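Side-chain contacts in glucosamine kinase (Streptacidiphilus jiangxiensis, PDB 6HWJ), which phosphorylates D-glucosamine to D-glucosamine 6-phosphate at the expense of ATP, in a magnesium-dependent reaction: residues G250-E255 and P322-D327; A262-A267 and Y412-L417. All coordinates share one frame; numbering follows the deposited sequence.

Contact 1 (G250-E255 and P322-D327)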
loop_
_atom_site.group_PDB
_atom_site.type_symbol
_atom_site.label_atom_id
_atom_site.label_comp_id
_atom_site.label_asym_id
_atom_site.label_seq_id
_atom_site.Cartn_x
_atom_site.Cartn_y
_atom_site.Cartn_z
ATOM N N GLY A 250 13.416 1.368 -18.103
ATOM C CA GLY A 250 14.848 1.644 -18.104
ATOM C C GLY A 250 15.165 3.124 -18.024
ATOM O O GLY A 250 16.083 3.534 -17.307
ATOM N N VAL A 251 14.398 3.947 -18.737
ATOM C CA VAL A 251 14.597 5.391 -18.656
ATOM C C VAL A 251 14.381 5.871 -17.228
ATOM O O VAL A 251 15.204 6.611 -16.671
ATOM C CB VAL A 251 13.662 6.123 -19.637
ATOM C CG1 VAL A 251 13.647 7.619 -19.332
ATOM C CG2 VAL A 251 14.088 5.856 -21.078
ATOM N N ARG A 252 13.260 5.467 -16.620
ATOM C CA ARG A 252 12.970 5.871 -15.246
ATOM C C ARG A 252 14.069 5.401 -14.302
ATOM O O ARG A 252 14.532 6.155 -13.434
ATOM C CB ARG A 252 11.602 5.323 -14.827
ATOM C CG ARG A 252 11.342 5.304 -13.321
ATOM C CD ARG A 252 10.838 6.632 -12.786
ATOM N NE ARG A 252 9.397 6.779 -12.972
ATOM C CZ ARG A 252 8.616 7.554 -12.223
ATOM N NH1 ARG A 252 9.127 8.256 -11.219
ATOM N NH2 ARG A 252 7.316 7.618 -12.474
ATOM N N MET A 253 14.489 4.142 -14.440
ATOM C CA MET A 253 15.473 3.593 -13.511
ATOM C C MET A 253 16.832 4.247 -13.692
ATOM O O MET A 253 17.523 4.526 -12.704
ATOM C CB MET A 253 15.547 2.079 -13.695
ATOM C CG MET A 253 14.241 1.378 -13.312
ATOM S SD MET A 253 13.954 -0.219 -14.099
ATOM C CE MET A 253 15.022 -1.274 -13.119
ATOM N N ARG A 254 17.212 4.562 -14.942
ATOM C CA ARG A 254 18.478 5.251 -15.168
ATOM C C ARG A 254 18.434 6.682 -14.639
ATOM O O ARG A 254 19.422 7.168 -14.071
ATOM C CB ARG A 254 18.835 5.235 -16.654
ATOM C CG ARG A 254 19.676 4.029 -17.068
ATOM C CD ARG A 254 20.024 4.032 -18.582
ATOM N NE ARG A 254 19.000 3.336 -19.364
ATOM C CZ ARG A 254 18.116 3.933 -20.156
ATOM N NH1 ARG A 254 18.125 5.254 -20.316
ATOM N NH2 ARG A 254 17.229 3.202 -20.810
ATOM N N GLU A 255 17.299 7.368 -14.793
ATOM C CA GLU A 255 17.182 8.715 -14.244
ATOM C C GLU A 255 17.325 8.706 -12.724
ATOM O O GLU A 255 18.016 9.553 -12.153
ATOM C CB GLU A 255 15.848 9.337 -14.653
ATOM C CG GLU A 255 15.788 9.704 -16.134
ATOM C CD GLU A 255 14.497 10.394 -16.516
ATOM O OE1 GLU A 255 13.619 10.542 -15.637
ATOM O OE2 GLU A 255 14.361 10.792 -17.697
ATOM N N PRO A 322 3.471 5.191 -3.698
ATOM C CA PRO A 322 3.212 6.623 -3.523
ATOM C C PRO A 322 4.166 7.533 -4.283
ATOM O O PRO A 322 3.909 8.749 -4.331
ATOM C CB PRO A 322 3.357 6.826 -2.004
ATOM C CG PRO A 322 4.304 5.753 -1.581
ATOM C CD PRO A 322 4.034 4.573 -2.478
ATOM N N VAL A 323 5.239 7.002 -4.869
ATOM C CA VAL A 323 6.123 7.827 -5.681
ATOM C C VAL A 323 5.650 7.935 -7.126
ATOM O O VAL A 323 6.082 8.848 -7.842
ATOM C CB VAL A 323 7.568 7.293 -5.653
ATOM C CG1 VAL A 323 8.018 7.064 -4.218
ATOM C CG2 VAL A 323 7.691 6.031 -6.480
ATOM N N LEU A 324 4.781 7.027 -7.583
ATOM C CA LEU A 324 4.192 7.158 -8.902
ATOM C C LEU A 324 3.125 8.247 -8.888
ATOM O O LEU A 324 2.527 8.515 -7.842
ATOM C CB LEU A 324 3.568 5.842 -9.340
ATOM C CG LEU A 324 4.482 4.737 -9.874
ATOM C CD1 LEU A 324 3.687 3.464 -10.109
ATOM C CD2 LEU A 324 5.157 5.181 -11.157
ATOM N N PRO A 325 2.872 8.899 -10.031
ATOM C CA PRO A 325 1.711 9.786 -10.113
ATOM C C PRO A 325 0.458 9.055 -9.656
ATOM O O PRO A 325 0.322 7.846 -9.847
ATOM C CB PRO A 325 1.639 10.158 -11.599
ATOM C CG PRO A 325 3.023 9.960 -12.101
ATOM C CD PRO A 325 3.602 8.826 -11.307
ATOM N N ALA A 326 -0.466 9.812 -9.058
ATOM C CA ALA A 326 -1.661 9.212 -8.473
ATOM C C ALA A 326 -2.441 8.405 -9.505
ATOM O O ALA A 326 -3.015 7.363 -9.180
ATOM C CB ALA A 326 -2.549 10.298 -7.867
ATOM N N ASP A 327 -2.454 8.856 -10.754
ATOM C CA ASP A 327 -3.243 8.187 -11.779
ATOM C C ASP A 327 -2.519 6.995 -12.397
ATOM O O ASP A 327 -3.073 6.365 -13.303
ATOM C CB ASP A 327 -3.652 9.183 -12.867
ATOM C CG ASP A 327 -2.463 9.756 -13.616
ATOM O OD1 ASP A 327 -1.316 9.522 -13.196
ATOM O OD2 ASP A 327 -2.686 10.431 -14.638
#
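Arg252 on helix 243-263 and Leu324 in the loop 322-327 form the closest backbone approach, yet their CA atoms stay 10.9 Å apart. The long arginine side chain bridges this distance. It leaves the helix with CG anti to the backbone N (chi1 163°), then bends at chi2 and chi3. Its outer nitrogen reaches the loop: NH2 of Arg252 lies 3.5 Å from CD2 of Leu324. The approach is oblique to the guanidinium plane. The loop lies between strands 312-315 and 333-334, just after the magnesium ligands Asp317 and Asp319. This placing is consistent with the metal-binding aspartate segment of kinase-like phosphotransferases. Leu324 is about 9 Å from Asp300, a D-glucosamine ligand, measured between side chains. Its side chain is also about 4 Å from a bound molecule, probably from the crystallisation liquor. The ring of Pro325 comes from the opposite direction to the arginine and meets the guanidinium at its edge, with Pro325 CD 4.1 Å from Arg252 NH2. Both contacts set a charged group against aliphatic carbon, so they are van der Waals contacts. The loop has a polar tie of its own, since Leu324 O accepts a hydrogen bond from Arg329 NE.

Contact 2 (A262-A267 and Y412-L417)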
loop_
_atom_site.group_PDB
_atom_site.type_symbol
_atom_site.label_atom_id
_atom_site.label_comp_id
_atom_site.label_asym_id
_atom_site.label_seq_id
_atom_site.Cartn_x
_atom_site.Cartn_y
_atom_site.Cartn_z
ATOM N N ALA A 262 24.328 11.699 -8.308
ATOM C CA ALA A 262 24.612 13.127 -8.206
ATOM C C ALA A 262 24.354 13.692 -6.812
ATOM O O ALA A 262 24.744 14.831 -6.543
ATOM C CB ALA A 262 23.770 13.905 -9.225
ATOM N N SER A 263 23.717 12.930 -5.922
ATOM C CA SER A 263 23.296 13.458 -4.635
ATOM C C SER A 263 23.870 12.729 -3.425
ATOM O O SER A 263 23.881 13.310 -2.337
ATOM C CB SER A 263 21.768 13.437 -4.534
ATOM O OG SER A 263 21.273 12.144 -4.773
ATOM N N VAL A 264 24.345 11.499 -3.573
ATOM C CA VAL A 264 24.825 10.727 -2.425
ATOM C C VAL A 264 26.236 11.193 -2.081
ATOM O O VAL A 264 27.145 11.083 -2.912
ATOM C CB VAL A 264 24.798 9.214 -2.710
ATOM C CG1 VAL A 264 25.472 8.451 -1.580
ATOM C CG2 VAL A 264 23.364 8.735 -2.900
ATOM N N PRO A 265 26.480 11.684 -0.872
ATOM C CA PRO A 265 27.805 12.210 -0.543
ATOM C C PRO A 265 28.722 11.145 0.047
ATOM O O PRO A 265 28.319 10.021 0.322
ATOM C CB PRO A 265 27.483 13.292 0.497
ATOM C CG PRO A 265 26.309 12.701 1.244
ATOM C CD PRO A 265 25.515 11.908 0.224
ATOM N N GLY A 266 29.985 11.533 0.224
ATOM C CA GLY A 266 30.899 10.727 1.007
ATOM C C GLY A 266 31.281 9.401 0.368
ATOM O O GLY A 266 31.147 9.183 -0.848
ATOM N N ALA A 267 31.770 8.495 1.229
ATOM C CA ALA A 267 32.277 7.210 0.748
ATOM C C ALA A 267 31.178 6.422 0.040
ATOM O O ALA A 267 31.409 5.844 -1.030
ATOM C CB ALA A 267 32.848 6.406 1.910
ATOM N N TYR A 412 15.570 8.155 -0.854
ATOM C CA TYR A 412 14.909 8.392 0.426
ATOM C C TYR A 412 15.878 9.031 1.422
ATOM O O TYR A 412 15.559 10.032 2.071
ATOM C CB TYR A 412 14.350 7.095 0.984
ATOM C CG TYR A 412 13.833 7.257 2.393
ATOM C CD1 TYR A 412 12.566 7.780 2.630
ATOM C CD2 TYR A 412 14.622 6.920 3.485
ATOM C CE1 TYR A 412 12.094 7.944 3.927
ATOM C CE2 TYR A 412 14.163 7.092 4.770
ATOM C CZ TYR A 412 12.897 7.605 4.984
ATOM O OH TYR A 412 12.441 7.770 6.262
ATOM N N ALA A 413 17.089 8.482 1.516
ATOM C CA ALA A 413 18.060 8.976 2.476
ATOM C C ALA A 413 18.375 10.445 2.236
ATOM O O ALA A 413 18.285 11.266 3.158
ATOM C CB ALA A 413 19.338 8.127 2.408
ATOM N N VAL A 414 18.763 10.798 1.007
ATOM C CA VAL A 414 19.227 12.156 0.760
ATOM C C VAL A 414 18.076 13.150 0.910
ATOM O O VAL A 414 18.298 14.308 1.252
ATOM C CB VAL A 414 19.893 12.279 -0.623
ATOM C CG1 VAL A 414 21.137 11.385 -0.687
ATOM C CG2 VAL A 414 18.908 11.933 -1.748
ATOM N N ARG A 415 16.839 12.707 0.714
ATOM C CA ARG A 415 15.700 13.604 0.810
ATOM C C ARG A 415 15.129 13.710 2.223
ATOM O O ARG A 415 14.536 14.747 2.562
ATOM C CB ARG A 415 14.577 13.143 -0.127
ATOM C CG ARG A 415 14.922 13.198 -1.596
ATOM C CD ARG A 415 13.897 12.426 -2.405
ATOM N NE ARG A 415 14.205 12.428 -3.837
ATOM C CZ ARG A 415 13.550 11.700 -4.738
ATOM N NH1 ARG A 415 12.555 10.908 -4.360
ATOM N NH2 ARG A 415 13.894 11.762 -6.012
ATOM N N HIS A 416 15.286 12.687 3.044
ATOM C CA HIS A 416 14.559 12.603 4.311
ATOM C C HIS A 416 15.406 12.174 5.494
ATOM O O HIS A 416 15.046 12.526 6.627
ATOM C CB HIS A 416 13.385 11.606 4.182
ATOM C CG HIS A 416 12.454 11.917 3.049
ATOM N ND1 HIS A 416 12.425 11.173 1.886
ATOM C CD2 HIS A 416 11.523 12.892 2.900
ATOM C CE1 HIS A 416 11.516 11.675 1.067
ATOM N NE2 HIS A 416 10.959 12.723 1.653
ATOM N N LEU A 417 16.488 11.433 5.306
ATOM C CA LEU A 417 17.216 10.826 6.407
ATOM C C LEU A 417 18.635 10.499 5.956
ATOM O O LEU A 417 18.911 9.364 5.573
ATOM C CB LEU A 417 16.496 9.575 6.888
ATOM C CG LEU A 417 16.913 9.021 8.259
ATOM C CD1 LEU A 417 16.544 9.984 9.389
ATOM C CD2 LEU A 417 16.294 7.651 8.470
#
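Val414 of helix 398-416 packs against Ser263 and Val264, where helix 243-263 gives way to the turn before helix 266-284. The backbones come close here, with the CA atoms of Val264 and Val414 6.6 Å apart. The apolar part is a valine pair. CG2 of Val264 meets CG1 of Val414 at 4.1 Å, and the two side chains cross at about a right angle. In both residues the methyl that touches is the one beside the backbone N, anti to the carbonyl carbon (chi1 of Val414 is -63°).

The other contacts set methyl groups against oxygen. CG1 of Val414 lies 3.7 Å from the carbonyl O of Ser263. The other methyl, CG2 of Val414, is 3.8 Å from OG of Ser263. One valine therefore touches both oxygens of the serine through different branches. These are van der Waals contacts, and the hydroxyl finds its polar partner within its own helix: Ser263 OG is hydrogen-bonded to Glu259 O.

Charge links the same two helices next to the valine. Arg415 NH2 forms a salt bridge with Glu259 OE2, so Glu259 serves both helices, by its backbone O and by its carboxylate.

Residues 412-417 belong to the motif inferred to determine substrate specificity, which also contains the D-glucosamine ligand Glu409. The C-terminal end of helix 398-416, which carries this segment, packs here on the turn joining helices 243-263 and 266-284.

Contacts 1 and 2 share helix 243-263. Contact 1 uses its middle and contact 2 its C-terminal end. Their centres are 19 Å apart, and their nearest atoms are about 6 Å apart without touching. Along the chain the order is 250-255, 262-267, 322-327, 412-417, so the two connections interleave. The helix touches the loop that follows the magnesium ligands in contact 1. In contact 2 its end meets the segment inferred to determine substrate specificity, at the end of the helix that carries the D-glucosamine ligand Glu409. Helix 398-416 also approaches both places, since its Arg408 is touched by Val323 of the loop.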